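Local coordinates for protein phytochromobilin synthase (Solanum lycopersicum, PDB 6KME) that probably catalyses the ferredoxin-dependent reduction of biliverdin IX alpha to phytochromobilin, the chromophore of plant phytochromes, at residues A[39-44]-A[82-87]. The protein carries 1 engineered substitution. Numbering follows the deposited sequence.
Sequences FALEET and RLLRSL
L41 and T44 of helix 34-47 meet L84 where the helix packs on one face of the central antiparallel sheet of this ferredoxin-dependent bilin reductase, an alpha/beta/alpha sandwich. Along the helix, A40 points its CB at strand 81-91 but stops short of it, resting on F100 of the next strand and on Y202 of helix 188-211. L41 makes the closest contact. Its CG lies anti to the carbonyl carbon (chi1 -59°); CD1 continues the extended chain, and the other methyl, CD2, comes within 3.8 Å of CD2 of L84. L41 also packs on F76 of strand 69-77. L84 points from the strand toward the helix with CG anti to its backbone N (chi1 -179°), also touching Y202, while the neighbouring R85 goes to the other face of the sheet and pairs with D99. One turn on from A40, T44 sets OG1 4.3 Å from CD2 of L84. The hydroxyl of this buried threonine is satisfied twice: it is hydrogen-bonded to the OH of Y202 and donates to A40 O. That oxygen receives T44 N at 2.9 Å and T44 OG1 at a short 2.5 Å, from opposite faces of the carbonyl plane, OG1 lying off the lone pairs.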
ATOM      1  N   PHE A  39     -16.003   6.441  -3.005  1.00 32.12           N
ATOM      2  CA  PHE A  39     -15.493   7.783  -2.755  1.00 29.84           C
ATOM      3  C   PHE A  39     -14.255   8.055  -3.599  1.00 28.28           C
ATOM      4  O   PHE A  39     -14.128   9.121  -4.207  1.00 25.50           O
ATOM      5  CB  PHE A  39     -15.165   7.977  -1.272  1.00 27.11           C
ATOM      6  CG  PHE A  39     -14.444   9.278  -0.980  1.00 24.92           C
ATOM      7  CD1 PHE A  39     -15.154  10.429  -0.706  1.00 30.02           C
ATOM      8  CD2 PHE A  39     -13.057   9.347  -1.011  1.00 25.74           C
ATOM      9  CE1 PHE A  39     -14.494  11.630  -0.452  1.00 35.67           C
ATOM     10  CE2 PHE A  39     -12.394  10.537  -0.765  1.00 28.73           C
ATOM     11  CZ  PHE A  39     -13.112  11.682  -0.482  1.00 33.23           C
ATOM     12  N   ALA A  40     -13.325   7.097  -3.642  1.00 21.53           N
ATOM     13  CA  ALA A  40     -12.030   7.373  -4.253  1.00 24.80           C
ATOM     14  C   ALA A  40     -12.148   7.467  -5.762  1.00 29.47           C
ATOM     15  O   ALA A  40     -11.522   8.335  -6.387  1.00 25.73           O
ATOM     16  CB  ALA A  40     -11.018   6.295  -3.859  1.00 26.02           C
ATOM     17  N   LEU A  41     -12.953   6.596  -6.364  1.00 21.78           N
ATOM     18  CA  LEU A  41     -13.127   6.657  -7.812  1.00 27.93           C
ATOM     19  C   LEU A  41     -13.815   7.948  -8.231  1.00 30.45           C
ATOM     20  O   LEU A  41     -13.415   8.577  -9.223  1.00 33.07           O
ATOM     21  CB  LEU A  41     -13.911   5.439  -8.301  1.00 32.68           C
ATOM     22  CG  LEU A  41     -13.300   4.067  -7.996  1.00 31.20           C
ATOM     23  CD1 LEU A  41     -14.139   2.957  -8.626  1.00 37.16           C
ATOM     24  CD2 LEU A  41     -11.843   3.968  -8.442  1.00 31.31           C
ATOM     25  N   GLU A  42     -14.851   8.366  -7.493  1.00 28.29           N
ATOM     26  CA  GLU A  42     -15.521   9.633  -7.802  1.00 31.43           C
ATOM     27  C   GLU A  42     -14.564  10.818  -7.682  1.00 31.76           C
ATOM     28  O   GLU A  42     -14.538  11.696  -8.558  1.00 26.62           O
ATOM     29  CB  GLU A  42     -16.727   9.842  -6.882  1.00 33.72           C
ATOM     30  CG  GLU A  42     -17.851   8.849  -7.069  1.00 53.55           C
ATOM     31  CD  GLU A  42     -19.043   9.463  -7.762  1.00 77.32           C
ATOM     32  OE1 GLU A  42     -18.837  10.289  -8.676  1.00 86.42           O
ATOM     33  OE2 GLU A  42     -20.185   9.129  -7.384  1.00 88.30           O
ATOM     34  N   GLU A  43     -13.794  10.878  -6.585  1.00 28.22           N
ATOM     35  CA  GLU A  43     -12.843  11.976  -6.412  1.00 30.40           C
ATOM     36  C   GLU A  43     -11.799  11.980  -7.523  1.00 29.72           C
ATOM     37  O   GLU A  43     -11.468  13.041  -8.066  1.00 27.55           O
ATOM     38  CB  GLU A  43     -12.160  11.899  -5.043  1.00 25.77           C
ATOM     39  CG  GLU A  43     -13.028  12.323  -3.868  1.00 33.96           C
ATOM     40  CD  GLU A  43     -13.296  13.826  -3.782  1.00 38.14           C
ATOM     41  OE1 GLU A  43     -12.347  14.647  -3.849  1.00 36.64           O
ATOM     42  OE2 GLU A  43     -14.481  14.188  -3.630  1.00 48.42           O
ATOM     43  N   THR A  44     -11.277  10.802  -7.884  1.00 23.95           N
ATOM     44  CA  THR A  44     -10.275  10.745  -8.946  1.00 31.89           C
ATOM     45  C   THR A  44     -10.819  11.331 -10.246  1.00 26.98           C
ATOM     46  O   THR A  44     -10.116  12.070 -10.949  1.00 22.59           O
ATOM     47  CB  THR A  44      -9.806   9.301  -9.164  1.00 30.98           C
ATOM     48  OG1 THR A  44      -9.508   8.694  -7.902  1.00 26.14           O
ATOM     49  CG2 THR A  44      -8.548   9.268 -10.050  1.00 21.53           C
ATOM     50  N   ARG A  82      -0.355   4.455 -13.623  1.00 24.57           N
ATOM     51  CA  ARG A  82      -0.192   3.158 -14.274  1.00 25.91           C
ATOM     52  C   ARG A  82      -1.314   2.195 -13.886  1.00 28.61           C
ATOM     53  O   ARG A  82      -1.843   1.465 -14.736  1.00 22.76           O
ATOM     54  CB  ARG A  82       1.178   2.565 -13.917  1.00 24.54           C
ATOM     55  CG  ARG A  82       1.533   1.284 -14.662  1.00 26.09           C
ATOM     56  CD  ARG A  82       2.885   0.742 -14.256  1.00 30.63           C
ATOM     57  NE  ARG A  82       2.913   0.291 -12.853  1.00 29.75           N
ATOM     58  CZ  ARG A  82       2.422  -0.862 -12.415  1.00 30.50           C
ATOM     59  NH1 ARG A  82       1.846  -1.703 -13.265  1.00 24.89           N
ATOM     60  NH2 ARG A  82       2.508  -1.180 -11.122  1.00 26.92           N
ATOM     61  N   LEU A  83      -1.694   2.177 -12.613  1.00 21.53           N
ATOM     62  CA  LEU A  83      -2.678   1.204 -12.140  1.00 22.70           C
ATOM     63  C   LEU A  83      -3.311   1.710 -10.857  1.00 21.48           C
ATOM     64  O   LEU A  83      -2.608   1.983  -9.880  1.00 21.49           O
ATOM     65  CB  LEU A  83      -2.038  -0.172 -11.905  1.00 24.74           C
ATOM     66  CG  LEU A  83      -3.017  -1.202 -11.334  1.00 20.91           C
ATOM     67  CD1 LEU A  83      -4.258  -1.377 -12.249  1.00 20.32           C
ATOM     68  CD2 LEU A  83      -2.317  -2.538 -11.094  1.00 23.58           C
ATOM     69  N   LEU A  84      -4.628   1.838 -10.863  1.00 21.24           N
ATOM     70  CA  LEU A  84      -5.411   2.053  -9.657  1.00 17.68           C
ATOM     71  C   LEU A  84      -6.257   0.804  -9.475  1.00 23.81           C
ATOM     72  O   LEU A  84      -7.058   0.473 -10.354  1.00 25.97           O
ATOM     73  CB  LEU A  84      -6.300   3.290  -9.785  1.00 21.25           C
ATOM     74  CG  LEU A  84      -7.176   3.692  -8.600  1.00 30.18           C
ATOM     75  CD1 LEU A  84      -6.301   4.150  -7.467  1.00 38.44           C
ATOM     76  CD2 LEU A  84      -8.137   4.826  -9.013  1.00 33.03           C
ATOM     77  N   ARG A  85      -6.077   0.101  -8.352  1.00 24.27           N
ATOM     78  CA  ARG A  85      -6.747  -1.186  -8.208  1.00 21.84           C
ATOM     79  C   ARG A  85      -7.196  -1.398  -6.766  1.00 22.98           C
ATOM     80  O   ARG A  85      -6.563  -0.927  -5.811  1.00 20.43           O
ATOM     81  CB  ARG A  85      -5.849  -2.338  -8.707  1.00 22.05           C
ATOM     82  CG  ARG A  85      -5.007  -3.060  -7.649  1.00 25.00           C
ATOM     83  CD  ARG A  85      -3.872  -2.194  -7.120  1.00 26.95           C
ATOM     84  NE  ARG A  85      -2.976  -2.907  -6.189  1.00 28.56           N
ATOM     85  CZ  ARG A  85      -3.215  -3.085  -4.891  1.00 18.53           C
ATOM     86  NH1 ARG A  85      -4.341  -2.639  -4.360  1.00 20.10           N
ATOM     87  NH2 ARG A  85      -2.324  -3.714  -4.121  1.00 17.96           N
ATOM     88  N   SER A  86      -8.325  -2.090  -6.624  1.00 21.34           N
ATOM     89  CA  SER A  86      -8.876  -2.400  -5.316  1.00 20.93           C
ATOM     90  C   SER A  86      -9.248  -3.874  -5.236  1.00 24.41           C
ATOM     91  O   SER A  86      -9.719  -4.475  -6.212  1.00 23.38           O
ATOM     92  CB  SER A  86     -10.109  -1.547  -5.002  1.00 24.68           C
ATOM     93  OG  SER A  86     -11.169  -1.857  -5.883  1.00 26.56           O
ATOM     94  N   LEU A  87      -9.014  -4.446  -4.064  1.00 20.71           N
ATOM     95  CA  LEU A  87      -9.537  -5.751  -3.686  1.00 22.56           C
ATOM     96  C   LEU A  87     -10.371  -5.523  -2.440  1.00 24.34           C
ATOM     97  O   LEU A  87      -9.901  -4.890  -1.489  1.00 25.22           O
ATOM     98  CB  LEU A  87      -8.416  -6.758  -3.421  1.00 21.77           C
ATOM     99  CG  LEU A  87      -8.820  -8.062  -2.709  1.00 27.19           C
ATOM    100  CD1 LEU A  87      -9.745  -8.922  -3.584  1.00 27.16           C
ATOM    101  CD2 LEU A  87      -7.595  -8.860  -2.287  1.00 29.62           C
TER